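Long-range contact in acetyl-CoA acetyltransferase A (Ascaris suum, PDB 6BJA), which probably catalyses the thiolase reaction, transferring an acetyl group between coenzyme A thioesters in lipid metabolism, and binds coenzyme A: residues A280-P292 and A300-L312. Sequence-based numbering, arbitrary orientation.
Sequences AKVLSYAEAGVEP and ALAVKQLLSQSGL
Ala-286 and Ala-288 set their methyl groups on the backbone of helix 298-310. CB of Ala-288 packs against Ala-302, 3.8 Å from its CB, and also touches CB of Leu-301, while CB of Ala-286 lies 3.4 Å from the carbonyl O of Ala-302 and meets CB of Leu-306. With Ala-286 and Ala-288 on the strand and Ala-302 on the helix, the axes of strand 280-289 and the helix approach to 6.8 Å, running roughly antiparallel at 142°. Leu-306 has CG anti to its own N (chi1 -176°), which brings CD1 up to the strand backbone, 3.6 Å from CA of Tyr-285. Toward the helix start, CD2 of Leu-301 passes CG1 of Val-290. This helix, which follows its strand in sequence, covers one face of the mixed sheet in the C-terminal half of the thiolase fold; on the other face Tyr-285 meets Tyr-113 of the second subunit edge-to-face, and Glu-287 hydrogen-bonds to that same tyrosine. The polar edge is formed by Gln-309, whose chain, extended beyond CG, brings NE2 to two acceptors, OG of Ser-284 and O of Tyr-285, each at 2.8 Å. NE2 comes to the Tyr-285 carbonyl from above its plane. OE1 of Gln-309 accepts a nearly straight bond (176°) from NE2 of Gln-305, so both ends of the amide are held. OG of Ser-310, bonded to O of Leu-306, rests 3.6 Å from CB of Ser-284.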
loop_
_atom_site.group_PDB
_atom_site.type_symbol
_atom_site.label_atom_id
_atom_site.label_comp_id
_atom_site.label_asym_id
_atom_site.label_seq_id
_atom_site.Cartn_x
_atom_site.Cartn_y
_atom_site.Cartn_z
ATOM N N ALA A 280 -3.413 10.719 -47.182
ATOM C CA ALA A 280 -2.131 11.396 -47.140
ATOM C C ALA A 280 -1.011 10.416 -47.461
ATOM O O ALA A 280 -1.205 9.204 -47.484
ATOM C CB ALA A 280 -1.917 12.030 -45.779
ATOM N N LYS A 281 0.168 10.970 -47.711
ATOM C CA LYS A 281 1.364 10.201 -48.002
ATOM C C LYS A 281 2.444 10.582 -46.996
ATOM O O LYS A 281 2.616 11.758 -46.697
ATOM C CB LYS A 281 1.822 10.489 -49.436
ATOM C CG LYS A 281 2.943 9.624 -49.920
ATOM C CD LYS A 281 3.232 9.874 -51.386
ATOM C CE LYS A 281 4.227 8.856 -51.928
ATOM N NZ LYS A 281 4.450 8.994 -53.396
ATOM N N VAL A 282 3.154 9.606 -46.449
ATOM C CA VAL A 282 4.283 9.906 -45.578
ATOM C C VAL A 282 5.529 10.060 -46.448
ATOM O O VAL A 282 5.946 9.109 -47.095
ATOM C CB VAL A 282 4.514 8.819 -44.523
ATOM C CG1 VAL A 282 5.771 9.140 -43.708
ATOM C CG2 VAL A 282 3.309 8.681 -43.617
ATOM N N LEU A 283 6.105 11.262 -46.475
ATOM C CA LEU A 283 7.227 11.543 -47.367
ATOM C C LEU A 283 8.573 11.243 -46.734
ATOM O O LEU A 283 9.494 10.771 -47.410
ATOM C CB LEU A 283 7.205 12.994 -47.800
ATOM C CG LEU A 283 6.014 13.419 -48.646
ATOM C CD1 LEU A 283 6.200 14.858 -49.061
ATOM C CD2 LEU A 283 5.842 12.509 -49.853
ATOM N N SER A 284 8.682 11.529 -45.443
ATOM C CA SER A 284 9.954 11.428 -44.749
ATOM C C SER A 284 9.754 11.549 -43.254
ATOM O O SER A 284 8.700 12.017 -42.792
ATOM C CB SER A 284 10.911 12.522 -45.237
ATOM O OG SER A 284 12.235 12.288 -44.785
ATOM N N TYR A 285 10.769 11.148 -42.497
ATOM C CA TYR A 285 10.773 11.357 -41.060
ATOM C C TYR A 285 12.209 11.613 -40.598
ATOM O O TYR A 285 13.166 11.296 -41.307
ATOM C CB TYR A 285 10.168 10.156 -40.331
ATOM C CG TYR A 285 10.938 8.896 -40.510
ATOM C CD1 TYR A 285 12.015 8.649 -39.690
ATOM C CD2 TYR A 285 10.610 7.968 -41.483
ATOM C CE1 TYR A 285 12.743 7.549 -39.806
ATOM C CE2 TYR A 285 11.370 6.807 -41.614
ATOM C CZ TYR A 285 12.441 6.629 -40.756
ATOM O OH TYR A 285 13.265 5.527 -40.786
ATOM N N ALA A 286 12.341 12.185 -39.412
ATOM C CA ALA A 286 13.642 12.468 -38.839
ATOM C C ALA A 286 13.550 12.380 -37.332
ATOM O O ALA A 286 12.472 12.563 -36.744
ATOM C CB ALA A 286 14.121 13.830 -39.264
ATOM N N GLU A 287 14.695 12.118 -36.703
ATOM C CA GLU A 287 14.772 12.001 -35.265
ATOM C C GLU A 287 16.019 12.737 -34.813
ATOM O O GLU A 287 17.038 12.683 -35.492
ATOM C CB GLU A 287 14.831 10.537 -34.841
ATOM C CG GLU A 287 13.640 9.696 -35.332
ATOM C CD GLU A 287 13.825 8.197 -35.113
ATOM O OE1 GLU A 287 14.774 7.621 -35.682
ATOM O OE2 GLU A 287 13.004 7.590 -34.402
ATOM N N ALA A 288 15.915 13.430 -33.691
ATOM C CA ALA A 288 17.030 14.180 -33.132
ATOM C C ALA A 288 17.167 13.924 -31.647
ATOM O O ALA A 288 16.225 13.489 -30.975
ATOM C CB ALA A 288 16.840 15.657 -33.382
ATOM N N GLY A 289 18.361 14.164 -31.127
ATOM C CA GLY A 289 18.564 14.063 -29.704
ATOM C C GLY A 289 19.550 15.089 -29.177
ATOM O O GLY A 289 20.551 15.399 -29.826
ATOM N N VAL A 290 19.259 15.569 -27.974
ATOM C CA VAL A 290 20.087 16.548 -27.276
ATOM C C VAL A 290 20.202 16.176 -25.795
ATOM O O VAL A 290 19.717 15.127 -25.359
ATOM C CB VAL A 290 19.487 17.965 -27.420
ATOM C CG1 VAL A 290 19.391 18.370 -28.884
ATOM C CG2 VAL A 290 18.133 18.006 -26.790
ATOM N N GLU A 291 20.859 17.015 -25.004
ATOM C CA GLU A 291 20.881 16.829 -23.558
ATOM C C GLU A 291 19.466 16.725 -22.995
ATOM O O GLU A 291 18.583 17.476 -23.407
ATOM C CB GLU A 291 21.607 17.999 -22.886
ATOM C CG GLU A 291 23.092 18.041 -23.186
ATOM C CD GLU A 291 23.879 16.993 -22.425
ATOM O OE1 GLU A 291 23.410 16.519 -21.371
ATOM O OE2 GLU A 291 24.979 16.651 -22.884
ATOM N N PRO A 292 19.245 15.827 -22.028
ATOM C CA PRO A 292 17.905 15.716 -21.438
ATOM C C PRO A 292 17.295 17.053 -21.006
ATOM O O PRO A 292 16.117 17.290 -21.265
ATOM C CB PRO A 292 18.149 14.786 -20.247
ATOM C CG PRO A 292 19.161 13.843 -20.799
ATOM C CD PRO A 292 20.102 14.690 -21.616
ATOM N N ALA A 300 13.003 21.380 -33.227
ATOM C CA ALA A 300 13.476 22.173 -34.343
ATOM C C ALA A 300 14.694 21.507 -34.973
ATOM O O ALA A 300 14.893 21.608 -36.182
ATOM C CB ALA A 300 13.821 23.597 -33.901
ATOM N N LEU A 301 15.491 20.808 -34.166
ATOM C CA LEU A 301 16.647 20.090 -34.695
ATOM C C LEU A 301 16.204 18.951 -35.606
ATOM O O LEU A 301 16.753 18.755 -36.690
ATOM C CB LEU A 301 17.520 19.563 -33.553
ATOM C CG LEU A 301 18.918 19.109 -33.939
ATOM C CD1 LEU A 301 19.730 20.272 -34.527
ATOM C CD2 LEU A 301 19.607 18.542 -32.696
ATOM N N ALA A 302 15.168 18.231 -35.193
ATOM C CA ALA A 302 14.653 17.156 -36.021
ATOM C C ALA A 302 14.100 17.708 -37.330
ATOM O O ALA A 302 14.293 17.120 -38.391
ATOM C CB ALA A 302 13.588 16.381 -35.270
ATOM N N VAL A 303 13.406 18.840 -37.254
ATOM C CA VAL A 303 12.816 19.446 -38.447
ATOM C C VAL A 303 13.898 19.951 -39.413
ATOM O O VAL A 303 13.760 19.798 -40.621
ATOM C CB VAL A 303 11.867 20.592 -38.060
ATOM C CG1 VAL A 303 11.503 21.459 -39.281
ATOM C CG2 VAL A 303 10.636 20.026 -37.399
ATOM N N LYS A 304 14.978 20.524 -38.890
ATOM C CA LYS A 304 16.060 20.982 -39.765
ATOM C C LYS A 304 16.592 19.808 -40.593
ATOM O O LYS A 304 16.782 19.927 -41.801
ATOM C CB LYS A 304 17.175 21.640 -38.946
ATOM C CG LYS A 304 16.774 23.002 -38.448
ATOM C CD LYS A 304 17.824 23.622 -37.536
ATOM C CE LYS A 304 17.292 24.890 -36.929
ATOM N NZ LYS A 304 16.829 25.815 -38.001
ATOM N N GLN A 305 16.750 18.655 -39.948
ATOM C CA GLN A 305 17.195 17.437 -40.617
ATOM C C GLN A 305 16.158 16.973 -41.630
ATOM O O GLN A 305 16.476 16.664 -42.770
ATOM C CB GLN A 305 17.462 16.342 -39.588
ATOM C CG GLN A 305 17.932 15.017 -40.168
ATOM C CD GLN A 305 19.170 15.157 -41.030
ATOM O OE1 GLN A 305 20.134 15.828 -40.654
ATOM N NE2 GLN A 305 19.148 14.528 -42.201
ATOM N N LEU A 306 14.902 16.963 -41.204
ATOM C CA LEU A 306 13.794 16.551 -42.059
ATOM C C LEU A 306 13.738 17.353 -43.361
ATOM O O LEU A 306 13.608 16.799 -44.449
ATOM C CB LEU A 306 12.484 16.707 -41.290
ATOM C CG LEU A 306 11.186 16.249 -41.954
ATOM C CD1 LEU A 306 11.152 14.740 -42.090
ATOM C CD2 LEU A 306 9.985 16.729 -41.157
ATOM N N LEU A 307 13.840 18.673 -43.238
ATOM C CA LEU A 307 13.720 19.565 -44.386
ATOM C C LEU A 307 14.959 19.461 -45.278
ATOM O O LEU A 307 14.840 19.434 -46.498
ATOM C CB LEU A 307 13.509 21.001 -43.917
ATOM C CG LEU A 307 12.205 21.319 -43.182
ATOM C CD1 LEU A 307 12.202 22.780 -42.753
ATOM C CD2 LEU A 307 11.002 21.045 -44.058
ATOM N N SER A 308 16.133 19.389 -44.659
ATOM C CA SER A 308 17.387 19.238 -45.397
ATOM C C SER A 308 17.372 18.009 -46.303
ATOM O O SER A 308 17.627 18.109 -47.499
ATOM C CB SER A 308 18.573 19.140 -44.438
ATOM O OG SER A 308 19.773 18.968 -45.168
ATOM N N GLN A 309 17.047 16.854 -45.733
ATOM C CA GLN A 309 17.072 15.603 -46.483
ATOM C C GLN A 309 15.972 15.530 -47.532
ATOM O O GLN A 309 16.028 14.700 -48.445
ATOM C CB GLN A 309 16.968 14.411 -45.521
ATOM C CG GLN A 309 15.626 14.247 -44.817
ATOM C CD GLN A 309 15.687 13.308 -43.609
ATOM O OE1 GLN A 309 16.753 13.070 -43.037
ATOM N NE2 GLN A 309 14.535 12.776 -43.214
ATOM N N SER A 310 14.968 16.394 -47.398
ATOM C CA SER A 310 13.817 16.403 -48.292
ATOM C C SER A 310 13.926 17.484 -49.369
ATOM O O SER A 310 13.074 17.578 -50.249
ATOM C CB SER A 310 12.534 16.601 -47.472
ATOM O OG SER A 310 12.317 15.480 -46.621
ATOM N N GLY A 311 14.972 18.296 -49.287
ATOM C CA GLY A 311 15.186 19.367 -50.241
ATOM C C GLY A 311 14.139 20.457 -50.141
ATOM O O GLY A 311 13.829 21.129 -51.128
ATOM N N LEU A 312 13.600 20.638 -48.939
ATOM C CA LEU A 312 12.575 21.643 -48.688
ATOM C C LEU A 312 13.091 22.719 -47.749
ATOM O O LEU A 312 14.118 22.541 -47.094
ATOM C CB LEU A 312 11.329 20.987 -48.089
ATOM C CG LEU A 312 10.620 19.953 -48.959
ATOM C CD1 LEU A 312 9.526 19.265 -48.167
ATOM C CD2 LEU A 312 10.043 20.594 -50.198
#